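Local structure of lectin 2 (Agrocybe aegerita, 4TQJ) at residues A281-F286 against F301-V306; R339-D344 against D352-G357. The protein binds sugars as a fungal lectin, specifically recognising N-acetylglucosamine at the non-reducing end of glycans. The protein carries 1 engineered substitution. All blocks are in the same frame, centred on the assembly; numbering follows the deposited sequence.

Interaction 1: residues A281-F286 against F301-V306; sequences AKHPRF and FGNAGV
His283 and Asn303 both hold CG anti to their own carbonyl carbon (chi1 -56° for the histidine), which swings the imidazole and the amide towards each other until NE2 of His283 donates to OD1 of Asn303 at 2.8 Å. The bond is nearly straight and leaves in the plane of the imidazole, but it reaches the amide from above its carbonyl plane, the two flat groups standing 78° apart. Histidine suits this place because it is bonded at both ring nitrogens: ND1 pairs with the backbone N of Gln279, while CB of Lys282 sits over one ring face. Its CA also approaches O of Phe301 at 3.2 Å as a CA-H...O contact, and a water lies between that oxygen and O of Lys282, close enough to bond with either.

These residues belong to one blade of a beta-propeller, where the start of strand 285-288 meets the end of strand 297-301 and the turn leading to strand 306-309. N of Phe301 donates to O of Pro284 at 3.0 Å. Proline has no N-H to offer a neighbour, yet its carbonyl still accepts, and its CG rests 4.2 Å from CB of Phe301. Beyond it, the rings of Phe286 and Phe301 meet rim to rim with planes 79° apart, CE2 of Phe286 lying 3.6 Å from CE2 of Phe301; both large apolar rings also touch Val342 of the next blade. Across the turn, N of Gly302 bonds to O of Gly305, whose backbone angles would press a CB against the preceding carbonyl. NE of Arg285 turns back to O of His283 at 3.0 Å.

Interaction 2: residues R339-D344 against D352-G357; sequences RRFVVD and DIIGFG
Strands 339-343 and 352-356 pair as an antiparallel beta hairpin, the two strands nearest the propeller axis in a four-stranded blade. Six backbone hydrogen bonds join them, two at each of the pairs Arg339 with Phe356, Phe341 with Ile354 and Val343 with Asp352. These three pairs share one face of the sheet, whose middle is apolar: Phe341, Ile354 and Phe356. The edge of the Phe341 ring points at the face of Phe356 in an edge-to-face pair, with centroids 5.0 Å apart and planes at 55°. CE2 of Phe341 lies over the centre of the Phe356 ring, 3.6 Å above its plane. Beside it, CG2 of Ile354 meets CB of Phe341 at 3.8 Å; with CG1 anti to the backbone N (chi1 177°), this methyl is the branch left to face the phenylalanine. Strand 395-399 of the neighbouring blade packs against these rings.

The other face carries Arg340, Val342 and Ile353, and it is turned to Phe301 of the preceding blade. Gly355, opposite Arg340, leaves room for the arginine's CG 4.1 Å from CA of Gly355; NH1 of Arg340 goes on to O of Phe327. At the turn end of the hairpin, Asp344 and Asp352 take backbone N-H groups of the connecting loop, at Thr346 and Gly349 and at Leu345, which would offset the likely repulsion between OD1 of Asp344 and OD2 of Asp352, 3.2 Å apart.

Following the chain from its N terminus, interaction 1 comes first: 281-286 leads into strand 285-288, and the contact with 301-306 closes a loop of 14 residues holding the second half of that strand and most of strand 297-301. The chain then completes this blade with strands 306-309 and 321-324 before interaction 2 opens, where 339-344 and 352-357 close a shorter loop of seven residues in the following blade. The two loops are in series, neither nested nor crossed. Their centres are about 12 Å apart and they touch directly: CG of Pro284 packs 3.5 Å from NH2 of Arg340, and CE2 of Phe301 meets CG2 of Val342 at 3.7 Å, joining consecutive blades.

Interaction 1: residues A281-F286 against F301-V306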
ATOM      1  N   ALA A 281     -15.743  25.115 -19.515  1.00 16.68           N
ATOM      2  CA  ALA A 281     -16.940  24.813 -18.724  1.00 21.24           C
ATOM      3  C   ALA A 281     -17.505  23.407 -18.954  1.00 19.73           C
ATOM      4  O   ALA A 281     -18.398  22.968 -18.232  1.00 17.93           O
ATOM      5  CB  ALA A 281     -18.031  25.858 -18.984  1.00 23.49           C
ATOM      6  N   LYS A 282     -16.997  22.704 -19.960  1.00 17.46           N
ATOM      7  CA  LYS A 282     -17.603  21.433 -20.337  1.00 17.65           C
ATOM      8  C   LYS A 282     -16.625  20.267 -20.443  1.00 16.14           C
ATOM      9  O   LYS A 282     -17.009  19.123 -20.228  1.00 18.24           O
ATOM     10  CB  LYS A 282     -18.374  21.567 -21.664  1.00 16.17           C
ATOM     11  CG  LYS A 282     -19.436  22.673 -21.690  1.00 18.94           C
ATOM     12  CD  LYS A 282     -20.555  22.337 -22.669  1.00 24.75           C
ATOM     13  CE  LYS A 282     -20.941  23.523 -23.550  1.00 22.65           C
ATOM     14  NZ  LYS A 282     -21.239  24.765 -22.789  1.00 23.72           N
ATOM     15  N   HIS A 283     -15.369  20.556 -20.774  1.00 15.33           N
ATOM     16  CA  HIS A 283     -14.472  19.531 -21.285  1.00 13.62           C
ATOM     17  C   HIS A 283     -13.138  19.439 -20.557  1.00 12.75           C
ATOM     18  O   HIS A 283     -12.117  19.911 -21.062  1.00 14.29           O
ATOM     19  CB  HIS A 283     -14.210  19.809 -22.759  1.00 10.67           C
ATOM     20  CG  HIS A 283     -15.455  19.903 -23.587  1.00 15.72           C
ATOM     21  ND1 HIS A 283     -15.739  20.992 -24.384  1.00 16.21           N
ATOM     22  CD2 HIS A 283     -16.474  19.031 -23.766  1.00 14.68           C
ATOM     23  CE1 HIS A 283     -16.880  20.788 -25.013  1.00 15.76           C
ATOM     24  NE2 HIS A 283     -17.353  19.608 -24.648  1.00 15.19           N
ATOM     25  N   PRO A 284     -13.131  18.819 -19.377  1.00 15.65           N
ATOM     26  CA  PRO A 284     -11.864  18.687 -18.650  1.00 13.45           C
ATOM     27  C   PRO A 284     -10.771  17.947 -19.438  1.00 15.05           C
ATOM     28  O   PRO A 284     -11.011  16.900 -20.078  1.00 11.02           O
ATOM     29  CB  PRO A 284     -12.250  17.930 -17.367  1.00 15.69           C
ATOM     30  CG  PRO A 284     -13.678  17.518 -17.520  1.00 19.52           C
ATOM     31  CD  PRO A 284     -14.295  18.419 -18.564  1.00 20.26           C
ATOM     32  N   ARG A 285      -9.573  18.521 -19.403  1.00 12.53           N
ATOM     33  CA  ARG A 285      -8.408  17.924 -20.055  1.00 11.13           C
ATOM     34  C   ARG A 285      -7.298  17.568 -19.046  1.00 13.92           C
ATOM     35  O   ARG A 285      -7.179  18.198 -17.996  1.00 12.22           O
ATOM     36  CB  ARG A 285      -7.910  18.822 -21.182  1.00 12.21           C
ATOM     37  CG  ARG A 285      -8.712  18.646 -22.508  1.00 12.36           C
ATOM     38  CD  ARG A 285      -8.919  19.959 -23.270  1.00 10.81           C
ATOM     39  NE  ARG A 285      -9.753  20.913 -22.527  1.00 16.37           N
ATOM     40  CZ  ARG A 285      -9.895  22.200 -22.859  1.00 13.90           C
ATOM     41  NH1 ARG A 285      -9.271  22.695 -23.929  1.00 11.83           N
ATOM     42  NH2 ARG A 285     -10.653  22.995 -22.122  1.00 12.66           N
ATOM     43  N   PHE A 286      -6.514  16.536 -19.355  1.00 13.51           N
ATOM     44  CA  PHE A 286      -5.472  16.054 -18.439  1.00 14.83           C
ATOM     45  C   PHE A 286      -4.260  15.569 -19.228  1.00 13.49           C
ATOM     46  O   PHE A 286      -4.373  15.168 -20.389  1.00 11.19           O
ATOM     47  CB  PHE A 286      -5.956  14.855 -17.598  1.00  9.07           C
ATOM     48  CG  PHE A 286      -7.194  15.111 -16.779  1.00 12.61           C
ATOM     49  CD1 PHE A 286      -7.104  15.328 -15.411  1.00 19.73           C
ATOM     50  CD2 PHE A 286      -8.454  15.088 -17.369  1.00 14.75           C
ATOM     51  CE1 PHE A 286      -8.258  15.551 -14.642  1.00 20.35           C
ATOM     52  CE2 PHE A 286      -9.592  15.309 -16.628  1.00 13.30           C
ATOM     53  CZ  PHE A 286      -9.499  15.541 -15.254  1.00 18.02           C
ATOM     54  N   PHE A 301     -12.058  14.834 -21.921  1.00 12.53           N
ATOM     55  CA  PHE A 301     -13.449  14.416 -21.808  1.00 12.19           C
ATOM     56  C   PHE A 301     -14.283  15.355 -22.677  1.00 13.66           C
ATOM     57  O   PHE A 301     -14.655  16.449 -22.255  1.00 14.37           O
ATOM     58  CB  PHE A 301     -13.904  14.432 -20.346  1.00 10.48           C
ATOM     59  CG  PHE A 301     -13.227  13.377 -19.492  1.00 13.78           C
ATOM     60  CD1 PHE A 301     -13.842  12.154 -19.256  1.00 12.20           C
ATOM     61  CD2 PHE A 301     -11.958  13.596 -18.961  1.00 15.56           C
ATOM     62  CE1 PHE A 301     -13.204  11.159 -18.493  1.00 14.14           C
ATOM     63  CE2 PHE A 301     -11.315  12.611 -18.192  1.00 15.89           C
ATOM     64  CZ  PHE A 301     -11.944  11.397 -17.951  1.00 12.60           C
ATOM     65  N   GLY A 302     -14.530  14.923 -23.912  1.00 12.10           N
ATOM     66  CA  GLY A 302     -15.238  15.732 -24.886  1.00 12.72           C
ATOM     67  C   GLY A 302     -16.741  15.525 -24.822  1.00 14.85           C
ATOM     68  O   GLY A 302     -17.291  15.181 -23.771  1.00 13.83           O
ATOM     69  N   ASN A 303     -17.406  15.730 -25.954  1.00 15.99           N
ATOM     70  CA  ASN A 303     -18.858  15.621 -26.017  1.00 14.47           C
ATOM     71  C   ASN A 303     -19.328  14.169 -26.082  1.00 13.81           C
ATOM     72  O   ASN A 303     -20.155  13.749 -25.288  1.00 14.35           O
ATOM     73  CB  ASN A 303     -19.402  16.411 -27.216  1.00 17.32           C
ATOM     74  CG  ASN A 303     -19.216  17.904 -27.055  1.00 18.88           C
ATOM     75  OD1 ASN A 303     -19.561  18.467 -26.016  1.00 14.75           O
ATOM     76  ND2 ASN A 303     -18.650  18.553 -28.076  1.00 18.62           N
ATOM     77  N   ALA A 304     -18.787  13.411 -27.025  1.00 12.17           N
ATOM     78  CA  ALA A 304     -19.236  12.044 -27.245  1.00 15.27           C
ATOM     79  C   ALA A 304     -18.579  11.057 -26.278  1.00 15.43           C
ATOM     80  O   ALA A 304     -19.009   9.920 -26.161  1.00 12.99           O
ATOM     81  CB  ALA A 304     -18.976  11.620 -28.675  1.00 17.80           C
ATOM     82  N   GLY A 305     -17.525  11.491 -25.600  1.00 15.26           N
ATOM     83  CA  GLY A 305     -16.808  10.600 -24.712  1.00 13.68           C
ATOM     84  C   GLY A 305     -15.383  11.088 -24.602  1.00 16.42           C
ATOM     85  O   GLY A 305     -15.101  12.268 -24.842  1.00 12.58           O
ATOM     86  N   VAL A 306     -14.480  10.169 -24.275  1.00 13.04           N
ATOM     87  CA  VAL A 306     -13.109  10.522 -23.961  1.00 11.52           C
ATOM     88  C   VAL A 306     -12.212  10.381 -25.170  1.00 12.36           C
ATOM     89  O   VAL A 306     -12.232   9.355 -25.847  1.00 16.26           O
ATOM     90  CB  VAL A 306     -12.556   9.600 -22.855  1.00 10.37           C
ATOM     91  CG1 VAL A 306     -11.155  10.036 -22.475  1.00 11.28           C
ATOM     92  CG2 VAL A 306     -13.498   9.605 -21.633  1.00 14.94           C
TER
HETATM   93  O   HOH W   1     -17.229  16.302 -20.615  1.00 17.02           O

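Interaction 2: residues R339-D344 against D352-G357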
ATOM      1  N   ARG A 339     -17.150  14.620 -10.752  1.00 21.65           N
ATOM      2  CA  ARG A 339     -15.704  14.658 -10.628  1.00 16.75           C
ATOM      3  C   ARG A 339     -15.107  13.576 -11.502  1.00 16.44           C
ATOM      4  O   ARG A 339     -15.513  12.423 -11.426  1.00 17.38           O
ATOM      5  CB  ARG A 339     -15.291  14.453  -9.173  1.00 20.95           C
ATOM      6  CG  ARG A 339     -15.562  15.647  -8.269  1.00 19.92           C
ATOM      7  CD  ARG A 339     -15.057  15.391  -6.849  1.00 21.53           C
ATOM      8  NE  ARG A 339     -15.194  16.571  -5.991  1.00 24.17           N
ATOM      9  CZ  ARG A 339     -16.242  16.818  -5.208  1.00 19.49           C
ATOM     10  NH1 ARG A 339     -17.249  15.964  -5.164  1.00 20.55           N
ATOM     11  NH2 ARG A 339     -16.281  17.918  -4.462  1.00 21.84           N
ATOM     12  N   ARG A 340     -14.147  13.942 -12.343  1.00 16.80           N
ATOM     13  CA  ARG A 340     -13.450  12.938 -13.139  1.00 17.90           C
ATOM     14  C   ARG A 340     -11.940  12.958 -12.903  1.00 17.24           C
ATOM     15  O   ARG A 340     -11.356  14.015 -12.657  1.00 15.80           O
ATOM     16  CB  ARG A 340     -13.797  13.082 -14.625  1.00 13.42           C
ATOM     17  CG  ARG A 340     -15.218  12.581 -14.951  1.00 15.19           C
ATOM     18  CD  ARG A 340     -15.760  13.209 -16.226  1.00 13.33           C
ATOM     19  NE  ARG A 340     -16.147  14.602 -16.000  1.00 15.71           N
ATOM     20  CZ  ARG A 340     -16.645  15.398 -16.941  1.00 16.14           C
ATOM     21  NH1 ARG A 340     -16.820  14.938 -18.166  1.00 12.88           N
ATOM     22  NH2 ARG A 340     -16.969  16.651 -16.658  1.00 18.82           N
ATOM     23  N   PHE A 341     -11.333  11.773 -12.956  1.00 13.63           N
ATOM     24  CA  PHE A 341      -9.909  11.614 -12.698  1.00 12.80           C
ATOM     25  C   PHE A 341      -9.289  10.667 -13.711  1.00 10.83           C
ATOM     26  O   PHE A 341      -9.939   9.740 -14.212  1.00 11.93           O
ATOM     27  CB  PHE A 341      -9.652  11.055 -11.290  1.00 15.26           C
ATOM     28  CG  PHE A 341     -10.460  11.718 -10.201  1.00 16.36           C
ATOM     29  CD1 PHE A 341      -9.906  12.705  -9.415  1.00 14.85           C
ATOM     30  CD2 PHE A 341     -11.781  11.340  -9.962  1.00 15.76           C
ATOM     31  CE1 PHE A 341     -10.651  13.308  -8.394  1.00 18.75           C
ATOM     32  CE2 PHE A 341     -12.526  11.942  -8.954  1.00 15.74           C
ATOM     33  CZ  PHE A 341     -11.953  12.920  -8.163  1.00 15.80           C
ATOM     34  N   VAL A 342      -8.022  10.907 -14.001  1.00 10.67           N
ATOM     35  CA  VAL A 342      -7.241  10.033 -14.862  1.00 10.19           C
ATOM     36  C   VAL A 342      -6.004   9.621 -14.064  1.00  8.98           C
ATOM     37  O   VAL A 342      -5.049  10.391 -13.934  1.00 11.71           O
ATOM     38  CB  VAL A 342      -6.849  10.733 -16.172  1.00 12.67           C
ATOM     39  CG1 VAL A 342      -6.145   9.754 -17.108  1.00  7.54           C
ATOM     40  CG2 VAL A 342      -8.096  11.364 -16.847  1.00  9.07           C
ATOM     41  N   VAL A 343      -6.054   8.417 -13.495  1.00 10.59           N
ATOM     42  CA  VAL A 343      -5.019   7.925 -12.579  1.00 10.67           C
ATOM     43  C   VAL A 343      -4.902   6.404 -12.655  1.00 11.87           C
ATOM     44  O   VAL A 343      -5.857   5.730 -12.982  1.00 12.14           O
ATOM     45  CB  VAL A 343      -5.318   8.309 -11.095  1.00 12.11           C
ATOM     46  CG1 VAL A 343      -5.221   9.821 -10.866  1.00 11.48           C
ATOM     47  CG2 VAL A 343      -6.664   7.775 -10.655  1.00 11.42           C
ATOM     48  N   ASP A 344      -3.735   5.866 -12.329  1.00 12.43           N
ATOM     49  CA  ASP A 344      -3.557   4.423 -12.300  1.00 11.63           C
ATOM     50  C   ASP A 344      -4.245   3.874 -11.054  1.00 11.81           C
ATOM     51  O   ASP A 344      -3.942   4.280  -9.928  1.00 11.98           O
ATOM     52  CB  ASP A 344      -2.064   4.066 -12.293  1.00 10.31           C
ATOM     53  CG  ASP A 344      -1.806   2.596 -12.560  1.00 15.32           C
ATOM     54  OD1 ASP A 344      -2.737   1.916 -13.054  1.00 11.05           O
ATOM     55  OD2 ASP A 344      -0.666   2.124 -12.280  1.00 11.87           O
ATOM     56  N   ASP A 352      -6.000   4.890 -15.558  1.00 11.60           N
ATOM     57  CA  ASP A 352      -7.358   4.458 -15.758  1.00 12.40           C
ATOM     58  C   ASP A 352      -8.263   5.665 -15.588  1.00 15.51           C
ATOM     59  O   ASP A 352      -7.795   6.771 -15.258  1.00 12.30           O
ATOM     60  CB  ASP A 352      -7.697   3.356 -14.747  1.00 15.33           C
ATOM     61  CG  ASP A 352      -6.647   2.264 -14.730  1.00 12.76           C
ATOM     62  OD1 ASP A 352      -6.545   1.555 -15.749  1.00 15.60           O
ATOM     63  OD2 ASP A 352      -5.895   2.132 -13.733  1.00 13.68           O
ATOM     64  N   ILE A 353      -9.555   5.461 -15.809  1.00 11.67           N
ATOM     65  CA  ILE A 353     -10.497   6.561 -15.728  1.00 13.51           C
ATOM     66  C   ILE A 353     -11.578   6.242 -14.723  1.00 15.16           C
ATOM     67  O   ILE A 353     -12.202   5.181 -14.786  1.00 18.75           O
ATOM     68  CB  ILE A 353     -11.109   6.883 -17.107  1.00 14.93           C
ATOM     69  CG1 ILE A 353     -10.105   7.682 -17.947  1.00 14.32           C
ATOM     70  CG2 ILE A 353     -12.422   7.647 -16.944  1.00 14.22           C
ATOM     71  CD1 ILE A 353     -10.316   7.567 -19.441  1.00 16.25           C
ATOM     72  N   ILE A 354     -11.782   7.156 -13.780  1.00 15.13           N
ATOM     73  CA  ILE A 354     -12.834   6.993 -12.790  1.00 14.11           C
ATOM     74  C   ILE A 354     -13.638   8.283 -12.713  1.00 15.88           C
ATOM     75  O   ILE A 354     -13.084   9.383 -12.771  1.00 13.05           O
ATOM     76  CB  ILE A 354     -12.284   6.607 -11.398  1.00 19.28           C
ATOM     77  CG1 ILE A 354     -13.424   6.524 -10.368  1.00 24.14           C
ATOM     78  CG2 ILE A 354     -11.255   7.619 -10.934  1.00 16.47           C
ATOM     79  CD1 ILE A 354     -12.998   5.953  -9.008  1.00 25.10           C
ATOM     80  N   GLY A 355     -14.951   8.142 -12.608  1.00 15.86           N
ATOM     81  CA  GLY A 355     -15.832   9.296 -12.597  1.00 16.52           C
ATOM     82  C   GLY A 355     -16.861   9.180 -11.498  1.00 16.63           C
ATOM     83  O   GLY A 355     -17.544   8.163 -11.407  1.00 18.29           O
ATOM     84  N   PHE A 356     -16.953  10.208 -10.656  1.00 13.88           N
ATOM     85  CA  PHE A 356     -17.977  10.267  -9.623  1.00 16.37           C
ATOM     86  C   PHE A 356     -19.210  10.918 -10.240  1.00 17.87           C
ATOM     87  O   PHE A 356     -19.262  12.138 -10.382  1.00 19.86           O
ATOM     88  CB  PHE A 356     -17.506  11.091  -8.417  1.00 16.29           C
ATOM     89  CG  PHE A 356     -16.262  10.542  -7.728  1.00 15.63           C
ATOM     90  CD1 PHE A 356     -15.717   9.322  -8.090  1.00 20.04           C
ATOM     91  CD2 PHE A 356     -15.642  11.267  -6.724  1.00 19.47           C
ATOM     92  CE1 PHE A 356     -14.569   8.830  -7.450  1.00 19.28           C
ATOM     93  CE2 PHE A 356     -14.496  10.791  -6.095  1.00 22.97           C
ATOM     94  CZ  PHE A 356     -13.960   9.568  -6.464  1.00 21.34           C
ATOM     95  N   GLY A 357     -20.187  10.101 -10.617  1.00 18.91           N
ATOM     96  CA  GLY A 357     -21.343  10.570 -11.373  1.00 19.14           C
ATOM     97  C   GLY A 357     -22.516  11.065 -10.542  1.00 21.21           C
ATOM     98  O   GLY A 357     -22.359  11.437  -9.383  1.00 18.87           O
TER